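Local structure of devB protein (Vibrio cholerae O1 biovar eltor str. N16961, 1Y89) at residues Leu17-Leu22 / Gln51-Asp56; Ser79-Gly82 / Leu88-Lys91; Val200-Thr205 / Leu211-Ala216; Lys217-Ser220 / Val224-Trp227. The protein probably hydrolyses 6-phosphogluconolactone to 6-phosphogluconate in the pentose phosphate pathway, as 6-phosphogluconolactonases of its family do. One frame throughout, in Å; residues are numbered along the deposited sequence.

Interaction 1: residues Leu17-Leu22 / Gln51-Asp56; sequences LADDML and QPYAND. With PE5 (3,6,9,12,15,18,21,24-octaoxahexacosan-1-ol), chain F.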
loop_
_atom_site.group_PDB
_atom_site.type_symbol
_atom_site.label_atom_id
_atom_site.label_comp_id
_atom_site.label_asym_id
_atom_site.label_seq_id
_atom_site.Cartn_x
_atom_site.Cartn_y
_atom_site.Cartn_z
ATOM N N LEU A 17 9.038 -5.440 3.971
ATOM C CA LEU A 17 9.008 -5.267 5.417
ATOM C C LEU A 17 10.351 -4.757 5.982
ATOM O O LEU A 17 10.372 -3.904 6.882
ATOM C CB LEU A 17 8.627 -6.589 6.079
ATOM C CG LEU A 17 7.234 -7.134 5.732
ATOM C CD1 LEU A 17 7.089 -8.594 6.233
ATOM C CD2 LEU A 17 6.094 -6.247 6.322
ATOM N N ALA A 18 11.453 -5.292 5.460
ATOM C CA ALA A 18 12.784 -4.926 5.943
ATOM C C ALA A 18 13.069 -3.470 5.544
ATOM O O ALA A 18 13.688 -2.708 6.308
ATOM C CB ALA A 18 13.836 -5.855 5.314
ATOM N N ASP A 19 12.624 -3.081 4.346
ATOM C CA ASP A 19 12.821 -1.666 3.945
ATOM C C ASP A 19 12.077 -0.737 4.891
ATOM O O ASP A 19 12.605 0.320 5.256
ATOM C CB ASP A 19 12.429 -1.404 2.500
ATOM C CG ASP A 19 13.392 -2.071 1.506
ATOM O OD1 ASP A 19 14.546 -2.385 1.891
ATOM O OD2 ASP A 19 12.988 -2.256 0.352
ATOM N N ASP A 20 10.880 -1.137 5.309
ATOM C CA ASP A 20 10.106 -0.316 6.254
ATOM C C ASP A 20 10.814 -0.281 7.613
ATOM O O ASP A 20 10.903 0.774 8.229
ATOM C CB ASP A 20 8.687 -0.889 6.421
ATOM C CG ASP A 20 7.750 -0.473 5.309
ATOM O OD1 ASP A 20 8.178 0.255 4.393
ATOM O OD2 ASP A 20 6.576 -0.879 5.334
HETATM N N MSE A 21 11.320 -1.433 8.059
HETATM C CA MSE A 21 12.053 -1.519 9.331
HETATM C C MSE A 21 13.240 -0.535 9.332
HETATM O O MSE A 21 13.473 0.188 10.300
HETATM C CB MSE A 21 12.532 -2.962 9.546
HETATM C CG MSE A 21 12.901 -3.314 10.949
HETATM SE SE MSE A 21 11.223 -3.546 11.983
HETATM C CE MSE A 21 10.728 -5.247 11.517
ATOM N N LEU A 22 14.006 -0.549 8.248
ATOM C CA LEU A 22 15.083 0.428 8.052
ATOM C C LEU A 22 14.575 1.881 8.173
ATOM O O LEU A 22 15.134 2.697 8.941
ATOM C CB LEU A 22 15.743 0.210 6.673
ATOM C CG LEU A 22 16.918 1.130 6.289
ATOM C CD1 LEU A 22 17.985 1.123 7.368
ATOM C CD2 LEU A 22 17.537 0.727 4.945
ATOM N N GLN A 51 23.438 -8.415 5.367
ATOM C CA GLN A 51 23.776 -7.104 4.798
ATOM C C GLN A 51 22.744 -6.725 3.734
ATOM O O GLN A 51 22.338 -7.593 2.941
ATOM C CB GLN A 51 25.193 -7.119 4.200
ATOM C CG GLN A 51 26.287 -7.372 5.261
ATOM C CD GLN A 51 26.135 -6.512 6.550
ATOM O OE1 GLN A 51 25.753 -5.330 6.502
ATOM N NE2 GLN A 51 26.409 -7.119 7.698
ATOM N N PRO A 52 22.363 -5.428 3.669
ATOM C CA PRO A 52 22.936 -4.307 4.441
ATOM C C PRO A 52 22.171 -4.003 5.752
ATOM O O PRO A 52 22.630 -3.171 6.541
ATOM C CB PRO A 52 22.779 -3.124 3.479
ATOM C CG PRO A 52 21.459 -3.410 2.783
ATOM C CD PRO A 52 21.298 -4.956 2.756
ATOM N N TYR A 53 21.059 -4.695 5.982
ATOM C CA TYR A 53 20.165 -4.416 7.130
ATOM C C TYR A 53 20.825 -4.504 8.487
ATOM O O TYR A 53 20.590 -3.636 9.346
ATOM C CB TYR A 53 18.906 -5.301 7.080
ATOM C CG TYR A 53 18.122 -5.068 5.802
ATOM C CD1 TYR A 53 17.348 -3.929 5.647
ATOM C CD2 TYR A 53 18.241 -5.953 4.713
ATOM C CE1 TYR A 53 16.632 -3.677 4.438
ATOM C CE2 TYR A 53 17.541 -5.712 3.495
ATOM C CZ TYR A 53 16.734 -4.581 3.382
ATOM O OH TYR A 53 16.026 -4.329 2.238
ATOM N N ALA A 54 21.646 -5.541 8.679
ATOM C CA ALA A 54 22.288 -5.787 9.978
ATOM C C ALA A 54 23.035 -4.518 10.438
ATOM O O ALA A 54 23.001 -4.140 11.607
ATOM C CB ALA A 54 23.281 -6.993 9.884
ATOM N N ASN A 55 23.698 -3.871 9.503
ATOM C CA ASN A 55 24.484 -2.690 9.849
ATOM C C ASN A 55 23.785 -1.343 9.664
ATOM O O ASN A 55 24.074 -0.412 10.408
ATOM C CB ASN A 55 25.839 -2.725 9.121
ATOM C CG ASN A 55 26.801 -3.745 9.755
ATOM O OD1 ASN A 55 27.020 -4.831 9.217
ATOM N ND2 ASN A 55 27.337 -3.409 10.937
ATOM N N ASP A 56 22.893 -1.237 8.671
ATOM C CA ASP A 56 22.268 0.044 8.351
ATOM C C ASP A 56 21.065 0.354 9.247
ATOM O O ASP A 56 20.737 1.523 9.471
ATOM C CB ASP A 56 21.818 0.082 6.894
ATOM C CG ASP A 56 22.998 0.116 5.910
ATOM O OD1 ASP A 56 24.158 0.160 6.349
ATOM O OD2 ASP A 56 22.735 0.083 4.705
HETATM O O1 PE5 F . 9.479 7.544 7.390
HETATM C C1 PE5 F . 8.679 6.654 8.180
HETATM C C2 PE5 F . 9.140 5.215 7.988
HETATM O O2 PE5 F . 8.018 4.335 7.916
HETATM C C3 PE5 F . 8.089 3.359 6.888
HETATM C C4 PE5 F . 6.733 2.700 6.813
HETATM O O3 PE5 F . 5.932 3.332 5.822
#
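Helix 10-25, which follows the edge strand 2-7 of the central sheet, is joined by its residues Ala18, Asp19 and Leu22 to Tyr53 and Asp56 of the short helix 53-56. The two backbones stay well apart, the nearest CA atoms being those of Leu22 and Tyr53 at 7.1 Å, and the phenol ring spans the gap. Tyr53 CG lies anti to the carbonyl carbon (chi1 -59°), which swings the ring back toward helix 10-25. Ala18 CB sits over one face of that ring, 3.8 Å from the Tyr53 centroid and only 19° off the normal, a CH-pi contact displaced toward the rim. Tyr53 CE1 also reaches the backbone, 3.6 Å from Ala18 O. At the edge, Tyr53 OH donates to Asp19 OD1 over 2.5 Å, a very short hydrogen bond; the carboxylate is turned 35° from the ring plane.

Helix 53-56 belongs to the long connection of a beta-alpha-beta crossover that runs from strand 31-35 through helix 39-48 to strand 62-70. Leu47 of helix 39-48 touches both Ala18 and Tyr53. The other carboxylate oxygen, Asp19 OD2, pairs with Lys15, so both oxygens of that group have a partner. One turn further, Leu22 CD1 comes alongside the chain at Asp56, 3.5 Å from Asp56 O and 4.0 Å from Asp56 CB. Elsewhere on helix 10-25, Asp20 makes a salt bridge with Arg186, and its CG lies 3.7 Å from C4 of a bound polyether.

Interaction 2: residues Ser79-Gly82 / Leu88-Lys91; sequences SNYG and LFSK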
loop_
_atom_site.group_PDB
_atom_site.type_symbol
_atom_site.label_atom_id
_atom_site.label_comp_id
_atom_site.label_asym_id
_atom_site.label_seq_id
_atom_site.Cartn_x
_atom_site.Cartn_y
_atom_site.Cartn_z
ATOM N N SER A 79 9.700 -21.397 21.585
ATOM C CA SER A 79 9.737 -19.974 21.950
ATOM C C SER A 79 9.771 -19.068 20.719
ATOM O O SER A 79 10.658 -19.223 19.859
ATOM C CB SER A 79 10.983 -19.670 22.788
ATOM O OG SER A 79 10.942 -18.316 23.194
ATOM N N ASN A 80 8.833 -18.124 20.626
ATOM C CA ASN A 80 8.917 -17.129 19.545
ATOM C C ASN A 80 10.179 -16.283 19.705
ATOM O O ASN A 80 10.943 -16.115 18.743
ATOM C CB ASN A 80 7.666 -16.210 19.510
ATOM C CG ASN A 80 6.403 -16.943 19.062
ATOM O OD1 ASN A 80 6.457 -17.971 18.363
ATOM N ND2 ASN A 80 5.248 -16.407 19.447
ATOM N N TYR A 81 10.394 -15.745 20.922
ATOM C CA TYR A 81 11.613 -14.971 21.192
ATOM C C TYR A 81 12.861 -15.775 20.848
ATOM O O TYR A 81 13.784 -15.262 20.218
ATOM C CB TYR A 81 11.698 -14.518 22.674
ATOM C CG TYR A 81 13.096 -14.088 23.050
ATOM C CD1 TYR A 81 13.550 -12.782 22.792
ATOM C CD2 TYR A 81 13.992 -14.998 23.629
ATOM C CE1 TYR A 81 14.857 -12.397 23.122
ATOM C CE2 TYR A 81 15.294 -14.624 23.953
ATOM C CZ TYR A 81 15.719 -13.339 23.681
ATOM O OH TYR A 81 17.004 -12.980 24.026
ATOM N N GLY A 82 12.885 -17.033 21.292
ATOM C CA GLY A 82 14.048 -17.911 21.094
ATOM C C GLY A 82 14.438 -18.007 19.621
ATOM O O GLY A 82 15.631 -17.936 19.271
ATOM N N LEU A 88 18.167 -13.599 14.475
ATOM C CA LEU A 88 18.426 -12.159 14.361
ATOM C C LEU A 88 19.207 -11.562 15.523
ATOM O O LEU A 88 20.352 -11.083 15.331
ATOM C CB LEU A 88 17.118 -11.362 14.159
ATOM C CG LEU A 88 17.239 -9.827 14.114
ATOM C CD1 LEU A 88 18.255 -9.380 12.985
ATOM C CD2 LEU A 88 15.858 -9.178 13.891
ATOM N N PHE A 89 18.600 -11.530 16.716
ATOM C CA PHE A 89 19.185 -10.688 17.771
ATOM C C PHE A 89 20.624 -11.073 18.072
ATOM O O PHE A 89 21.463 -10.207 18.293
ATOM C CB PHE A 89 18.361 -10.696 19.079
ATOM C CG PHE A 89 16.909 -10.413 18.871
ATOM C CD1 PHE A 89 16.494 -9.463 17.940
ATOM C CD2 PHE A 89 15.947 -11.090 19.623
ATOM C CE1 PHE A 89 15.140 -9.196 17.756
ATOM C CE2 PHE A 89 14.610 -10.839 19.426
ATOM C CZ PHE A 89 14.205 -9.893 18.483
ATOM N N SER A 90 20.912 -12.368 18.079
ATOM C CA SER A 90 22.281 -12.833 18.338
ATOM C C SER A 90 23.274 -12.477 17.205
ATOM O O SER A 90 24.474 -12.747 17.321
ATOM C CB SER A 90 22.265 -14.337 18.549
ATOM O OG SER A 90 21.970 -14.978 17.329
ATOM N N LYS A 91 22.777 -11.903 16.110
ATOM C CA LYS A 91 23.622 -11.599 14.949
ATOM C C LYS A 91 23.794 -10.099 14.744
ATOM O O LYS A 91 24.381 -9.678 13.730
ATOM C CB LYS A 91 23.022 -12.185 13.657
ATOM C CG LYS A 91 22.489 -13.589 13.761
ATOM C CD LYS A 91 23.591 -14.570 13.882
ATOM C CE LYS A 91 23.026 -15.955 13.978
ATOM N NZ LYS A 91 24.133 -16.912 14.178
#
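Tyr81 and Phe89 stand eight residues apart on helix 80-89 with their CA atoms 9.3 Å from each other, clearly less than the roughly 12 Å of a regular helix; the phi of Leu88, -125°, is one departure that fits this shortening. The contact is purely apolar. The Tyr81 ring stands out from the helix, and the Phe89 ring, with CG anti to its carbonyl carbon (chi1 -51°), reaches back toward it, bringing Phe89 CD2 to 3.9 Å from Tyr81 CE1. The neighbouring pair, Tyr81 CD1 and Phe89 CE2, is at 4.0 Å. The centroids of the Tyr81 and Phe89 rings are 6.0 Å apart and the planes 34° from parallel, an inclined meeting that is neither a stack nor a T-shaped pair. At the start of the helix Ser79 is the N-cap, its OG accepting a nearly straight hydrogen bond from Gly82 N at 3.0 Å. Glu69 of strand 62-70 accepts from the two amides before it, Asn80 N on OE1 and Tyr81 N on OE2. Ile99 of a loop touches both rings, while Leu88 packs on Phe45 and Leu48, so helix 80-89 meets strand 62-70 at its start and helix 39-48 near its end.

Interaction 3: residues Val200-Thr205 / Leu211-Ala216; sequences VEQIHT and LPYPAA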
loop_
_atom_site.group_PDB
_atom_site.type_symbol
_atom_site.label_atom_id
_atom_site.label_comp_id
_atom_site.label_asym_id
_atom_site.label_seq_id
_atom_site.Cartn_x
_atom_site.Cartn_y
_atom_site.Cartn_z
ATOM N N VAL A 200 -7.801 -17.015 2.985
ATOM C CA VAL A 200 -7.759 -15.703 2.295
ATOM C C VAL A 200 -9.062 -15.469 1.509
ATOM O O VAL A 200 -9.695 -14.412 1.655
ATOM C CB VAL A 200 -6.494 -15.551 1.382
ATOM C CG1 VAL A 200 -6.633 -14.329 0.403
ATOM C CG2 VAL A 200 -5.267 -15.399 2.251
ATOM N N GLU A 201 -9.489 -16.462 0.717
ATOM C CA GLU A 201 -10.688 -16.291 -0.096
ATOM C C GLU A 201 -11.925 -16.060 0.788
ATOM O O GLU A 201 -12.789 -15.236 0.461
ATOM C CB GLU A 201 -10.906 -17.495 -1.042
ATOM C CG GLU A 201 -11.960 -17.257 -2.103
ATOM C CD GLU A 201 -13.373 -17.625 -1.668
ATOM O OE1 GLU A 201 -13.572 -18.200 -0.557
ATOM O OE2 GLU A 201 -14.302 -17.345 -2.465
ATOM N N GLN A 202 -12.004 -16.795 1.896
ATOM C CA GLN A 202 -13.140 -16.670 2.823
ATOM C C GLN A 202 -13.213 -15.296 3.466
ATOM O O GLN A 202 -14.251 -14.663 3.428
ATOM C CB GLN A 202 -13.111 -17.764 3.902
ATOM C CG GLN A 202 -13.416 -19.136 3.336
ATOM C CD GLN A 202 -13.130 -20.282 4.321
ATOM O OE1 GLN A 202 -12.415 -20.106 5.314
ATOM N NE2 GLN A 202 -13.679 -21.486 4.013
ATOM N N ILE A 203 -12.105 -14.834 4.037
ATOM C CA ILE A 203 -12.036 -13.492 4.624
ATOM C C ILE A 203 -12.275 -12.407 3.556
ATOM O O ILE A 203 -12.975 -11.410 3.800
ATOM C CB ILE A 203 -10.668 -13.291 5.348
ATOM C CG1 ILE A 203 -10.505 -14.350 6.459
ATOM C CG2 ILE A 203 -10.481 -11.813 5.849
ATOM C CD1 ILE A 203 -9.156 -14.306 7.130
ATOM N N HIS A 204 -11.695 -12.595 2.377
ATOM C CA HIS A 204 -11.865 -11.624 1.290
ATOM C C HIS A 204 -13.308 -11.390 0.846
ATOM O O HIS A 204 -13.675 -10.270 0.478
ATOM C CB HIS A 204 -11.015 -12.006 0.087
ATOM C CG HIS A 204 -10.760 -10.859 -0.832
ATOM N ND1 HIS A 204 -9.907 -9.825 -0.500
ATOM C CD2 HIS A 204 -11.245 -10.572 -2.059
ATOM C CE1 HIS A 204 -9.894 -8.943 -1.482
ATOM N NE2 HIS A 204 -10.687 -9.376 -2.443
ATOM N N THR A 205 -14.129 -12.430 0.911
ATOM C CA THR A 205 -15.436 -12.425 0.237
ATOM C C THR A 205 -16.631 -12.421 1.182
ATOM O O THR A 205 -17.769 -12.287 0.750
ATOM C CB THR A 205 -15.562 -13.645 -0.721
ATOM O OG1 THR A 205 -15.394 -14.854 0.029
ATOM C CG2 THR A 205 -14.499 -13.584 -1.814
ATOM N N LEU A 211 -18.112 -14.399 9.985
ATOM C CA LEU A 211 -16.945 -15.275 10.103
ATOM C C LEU A 211 -16.487 -15.411 11.557
ATOM O O LEU A 211 -16.480 -14.427 12.305
ATOM C CB LEU A 211 -15.775 -14.717 9.260
ATOM C CG LEU A 211 -15.912 -14.732 7.736
ATOM C CD1 LEU A 211 -14.681 -14.086 7.102
ATOM C CD2 LEU A 211 -16.122 -16.163 7.207
ATOM N N PRO A 212 -16.095 -16.621 11.965
ATOM C CA PRO A 212 -15.628 -16.780 13.338
ATOM C C PRO A 212 -14.134 -16.389 13.516
ATOM O O PRO A 212 -13.600 -16.495 14.624
ATOM C CB PRO A 212 -15.864 -18.269 13.598
ATOM C CG PRO A 212 -15.641 -18.907 12.254
ATOM C CD PRO A 212 -16.069 -17.890 11.214
ATOM N N TYR A 213 -13.506 -15.843 12.477
ATOM C CA TYR A 213 -12.045 -15.599 12.463
ATOM C C TYR A 213 -11.625 -14.294 13.136
ATOM O O TYR A 213 -11.938 -13.230 12.631
ATOM C CB TYR A 213 -11.541 -15.564 11.016
ATOM C CG TYR A 213 -11.977 -16.719 10.162
ATOM C CD1 TYR A 213 -12.041 -18.003 10.687
ATOM C CD2 TYR A 213 -12.290 -16.538 8.818
ATOM C CE1 TYR A 213 -12.410 -19.078 9.901
ATOM C CE2 TYR A 213 -12.676 -17.605 8.021
ATOM C CZ TYR A 213 -12.722 -18.879 8.578
ATOM O OH TYR A 213 -13.099 -19.976 7.819
ATOM N N PRO A 214 -10.853 -14.366 14.238
ATOM C CA PRO A 214 -10.301 -13.135 14.810
ATOM C C PRO A 214 -9.608 -12.231 13.764
ATOM O O PRO A 214 -9.791 -11.002 13.797
ATOM C CB PRO A 214 -9.306 -13.663 15.862
ATOM C CG PRO A 214 -9.980 -15.013 16.311
ATOM C CD PRO A 214 -10.526 -15.564 15.047
ATOM N N ALA A 215 -8.795 -12.809 12.870
ATOM C CA ALA A 215 -8.095 -11.989 11.861
ATOM C C ALA A 215 -9.050 -11.265 10.902
ATOM O O ALA A 215 -8.696 -10.192 10.396
ATOM C CB ALA A 215 -7.079 -12.827 11.054
ATOM N N ALA A 216 -10.234 -11.841 10.635
ATOM C CA ALA A 216 -11.287 -11.110 9.881
ATOM C C ALA A 216 -11.916 -9.940 10.670
ATOM O O ALA A 216 -12.381 -8.953 10.075
ATOM C CB ALA A 216 -12.390 -12.060 9.432
#
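Ile203 is the apolar centre, touched by three residues of the segment 211-216. Its CG1 branch, anti to the carbonyl carbon (chi1 -59°), reaches the ring of Tyr213, with Ile203 CG1 3.7 Å from Tyr213 CD2. The shorter branch turns to the helix beyond, Ile203 CG2 lying 4.1 Å from Ala216 CB. The backbones are close here, with the CA atoms of Ile203 and Ala216 5.8 Å apart, as a residue as small as alanine permits. Leu211 comes in alongside the helix backbone: its CD1 is 3.7 Å from Ile203 CA and equally 3.7 Å from Gln202 O. At the polar edge, the extended side chain of Gln202 brings OE1 to the rim of the phenol ring, where Tyr213 OH donates to Gln202 OE1 over 2.6 Å. The amide and ring planes are only 19° apart, yet the hydroxyl sits 48° out of the carbonyl plane, above it. Tyr213 is also the N-cap residue of helix 214-217. Val200 touches Val191 of strand 186-191 and Leu229 of strand 224-230, Ile203 rests on Trp227 and Ala215 on Tyr189, while His204 bonds His204 of the second subunit, so helix 197-205 packs on the sheet and also reaches the second subunit.

Interaction 4: residues Lys217-Ser220 / Val224-Trp227; sequences KIHS and VTEW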
loop_
_atom_site.group_PDB
_atom_site.type_symbol
_atom_site.label_atom_id
_atom_site.label_comp_id
_atom_site.label_asym_id
_atom_site.label_seq_id
_atom_site.Cartn_x
_atom_site.Cartn_y
_atom_site.Cartn_z
ATOM N N LYS A 217 -11.946 -10.061 11.992
ATOM C CA LYS A 217 -12.642 -9.115 12.881
ATOM C C LYS A 217 -11.792 -7.982 13.445
ATOM O O LYS A 217 -12.321 -6.954 13.892
ATOM C CB LYS A 217 -13.251 -9.879 14.071
ATOM C CG LYS A 217 -14.339 -10.850 13.682
ATOM C CD LYS A 217 -14.944 -11.474 14.935
ATOM C CE LYS A 217 -15.735 -12.730 14.599
ATOM N NZ LYS A 217 -16.986 -12.377 13.862
ATOM N N ILE A 218 -10.480 -8.171 13.475
ATOM C CA ILE A 218 -9.613 -7.237 14.187
ATOM C C ILE A 218 -8.960 -6.297 13.193
ATOM O O ILE A 218 -8.247 -6.741 12.281
ATOM C CB ILE A 218 -8.565 -8.012 15.068
ATOM C CG1 ILE A 218 -9.289 -8.669 16.264
ATOM C CG2 ILE A 218 -7.486 -7.050 15.595
ATOM C CD1 ILE A 218 -8.431 -9.728 17.005
ATOM N N HIS A 219 -9.219 -5.004 13.326
ATOM C CA HIS A 219 -8.517 -4.027 12.472
ATOM C C HIS A 219 -8.106 -2.826 13.313
ATOM O O HIS A 219 -8.706 -2.544 14.379
ATOM C CB HIS A 219 -9.401 -3.577 11.276
ATOM C CG HIS A 219 -10.760 -3.116 11.681
ATOM N ND1 HIS A 219 -11.851 -3.964 11.729
ATOM C CD2 HIS A 219 -11.211 -1.896 12.071
ATOM C CE1 HIS A 219 -12.910 -3.283 12.146
ATOM N NE2 HIS A 219 -12.548 -2.028 12.364
ATOM N N SER A 220 -7.101 -2.101 12.849
ATOM C CA SER A 220 -6.784 -0.830 13.485
ATOM C C SER A 220 -8.004 0.088 13.405
ATOM O O SER A 220 -8.538 0.352 12.293
ATOM C CB SER A 220 -5.614 -0.168 12.782
ATOM O OG SER A 220 -5.374 1.101 13.350
ATOM N N VAL A 224 -3.966 2.078 10.007
ATOM C CA VAL A 224 -3.868 1.243 8.832
ATOM C C VAL A 224 -3.946 -0.267 9.175
ATOM O O VAL A 224 -3.238 -0.738 10.078
ATOM C CB VAL A 224 -2.513 1.543 8.123
ATOM C CG1 VAL A 224 -2.330 0.675 6.881
ATOM C CG2 VAL A 224 -2.512 3.037 7.695
ATOM N N THR A 225 -4.790 -1.007 8.456
ATOM C CA THR A 225 -4.768 -2.467 8.554
ATOM C C THR A 225 -4.289 -2.974 7.190
ATOM O O THR A 225 -4.827 -2.554 6.163
ATOM C CB THR A 225 -6.161 -3.024 8.832
ATOM O OG1 THR A 225 -6.656 -2.475 10.050
ATOM C CG2 THR A 225 -6.121 -4.546 8.971
ATOM N N GLU A 226 -3.304 -3.865 7.179
ATOM C CA GLU A 226 -2.744 -4.354 5.927
ATOM C C GLU A 226 -2.821 -5.849 5.827
ATOM O O GLU A 226 -2.681 -6.570 6.838
ATOM C CB GLU A 226 -1.270 -3.951 5.815
ATOM C CG GLU A 226 -1.082 -2.479 5.968
ATOM C CD GLU A 226 0.350 -2.047 5.864
ATOM O OE1 GLU A 226 1.228 -2.634 6.548
ATOM O OE2 GLU A 226 0.580 -1.103 5.092
ATOM N N TRP A 227 -2.956 -6.311 4.592
ATOM C CA TRP A 227 -2.831 -7.709 4.256
ATOM C C TRP A 227 -1.693 -7.844 3.245
ATOM O O TRP A 227 -1.756 -7.260 2.148
ATOM C CB TRP A 227 -4.152 -8.224 3.650
ATOM C CG TRP A 227 -5.254 -8.237 4.689
ATOM C CD1 TRP A 227 -6.000 -7.190 5.111
ATOM C CD2 TRP A 227 -5.637 -9.354 5.478
ATOM N NE1 TRP A 227 -6.867 -7.598 6.114
ATOM C CE2 TRP A 227 -6.661 -8.929 6.346
ATOM C CE3 TRP A 227 -5.230 -10.691 5.513
ATOM C CZ2 TRP A 227 -7.283 -9.791 7.253
ATOM C CZ3 TRP A 227 -5.859 -11.556 6.424
ATOM C CH2 TRP A 227 -6.860 -11.093 7.279
HETATM O O HOH W 1 -7.854 -0.035 9.834
#
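Thr225 OG1 is the point where the loop after helix 214-217 closes on strand 224-230, and the packing around it is tight. Ser220 N donates to Thr225 OG1 at 2.9 Å, with an N-H...O angle of 140°, so the bond is bent. On the same hydroxyl oxygen, His219 CB presses to 3.2 Å. The hydroxyl owes its place to a first torsion of -59°, which sets OG1 anti to the carbonyl carbon and beside the backbone N of Thr225. Ser220 CB adds a contact with the strand backbone, 3.6 Å from Val224 O, and Ser220 OG turns to Ala184 O and Gly223 N. The other side is looser: a water bridges the segments, 2.7 Å from Thr225 OG1 and 2.6 Å from Ser220 O, to which it donates. The exposed His219 ring stands clear of the strand, with CG between the backbone N and carbonyl carbon (chi1 51°), and leaves the touch on Thr225 to CB. Backbone bonds tie Thr225 to Met1 and Asn3, and Val224 and Glu226 to Ile187. The contact thus closes the turn from helix into strand that ends a beta-alpha-beta crossover, strand 186-191 to strand 224-230, in this Rossmann-like sheet.

Along the chain the four contacts follow in series. Interactions 1 and 2 have centres about 16 Å apart and do not touch, though helix 39-48 touches segments of both, through Leu88 in interaction 2. Interactions 3 and 4, centres about 12 Å apart, do meet: Ile203 CD1 lies 4.0 Å from Trp227 CH2 and Lys217 NZ hydrogen-bonds Leu211 O. They share the connection from strand 186-191 to strand 224-230. Interaction 2 lies across the chain's centre from both, its centre about 30 Å from that of interaction 3. One Rossmann-like mixed sheet links the groups: helix 10-25 follows strand 2-7, which pairs with strand 224-230, and all four contacts involve helices and loops flanking or connecting its strands.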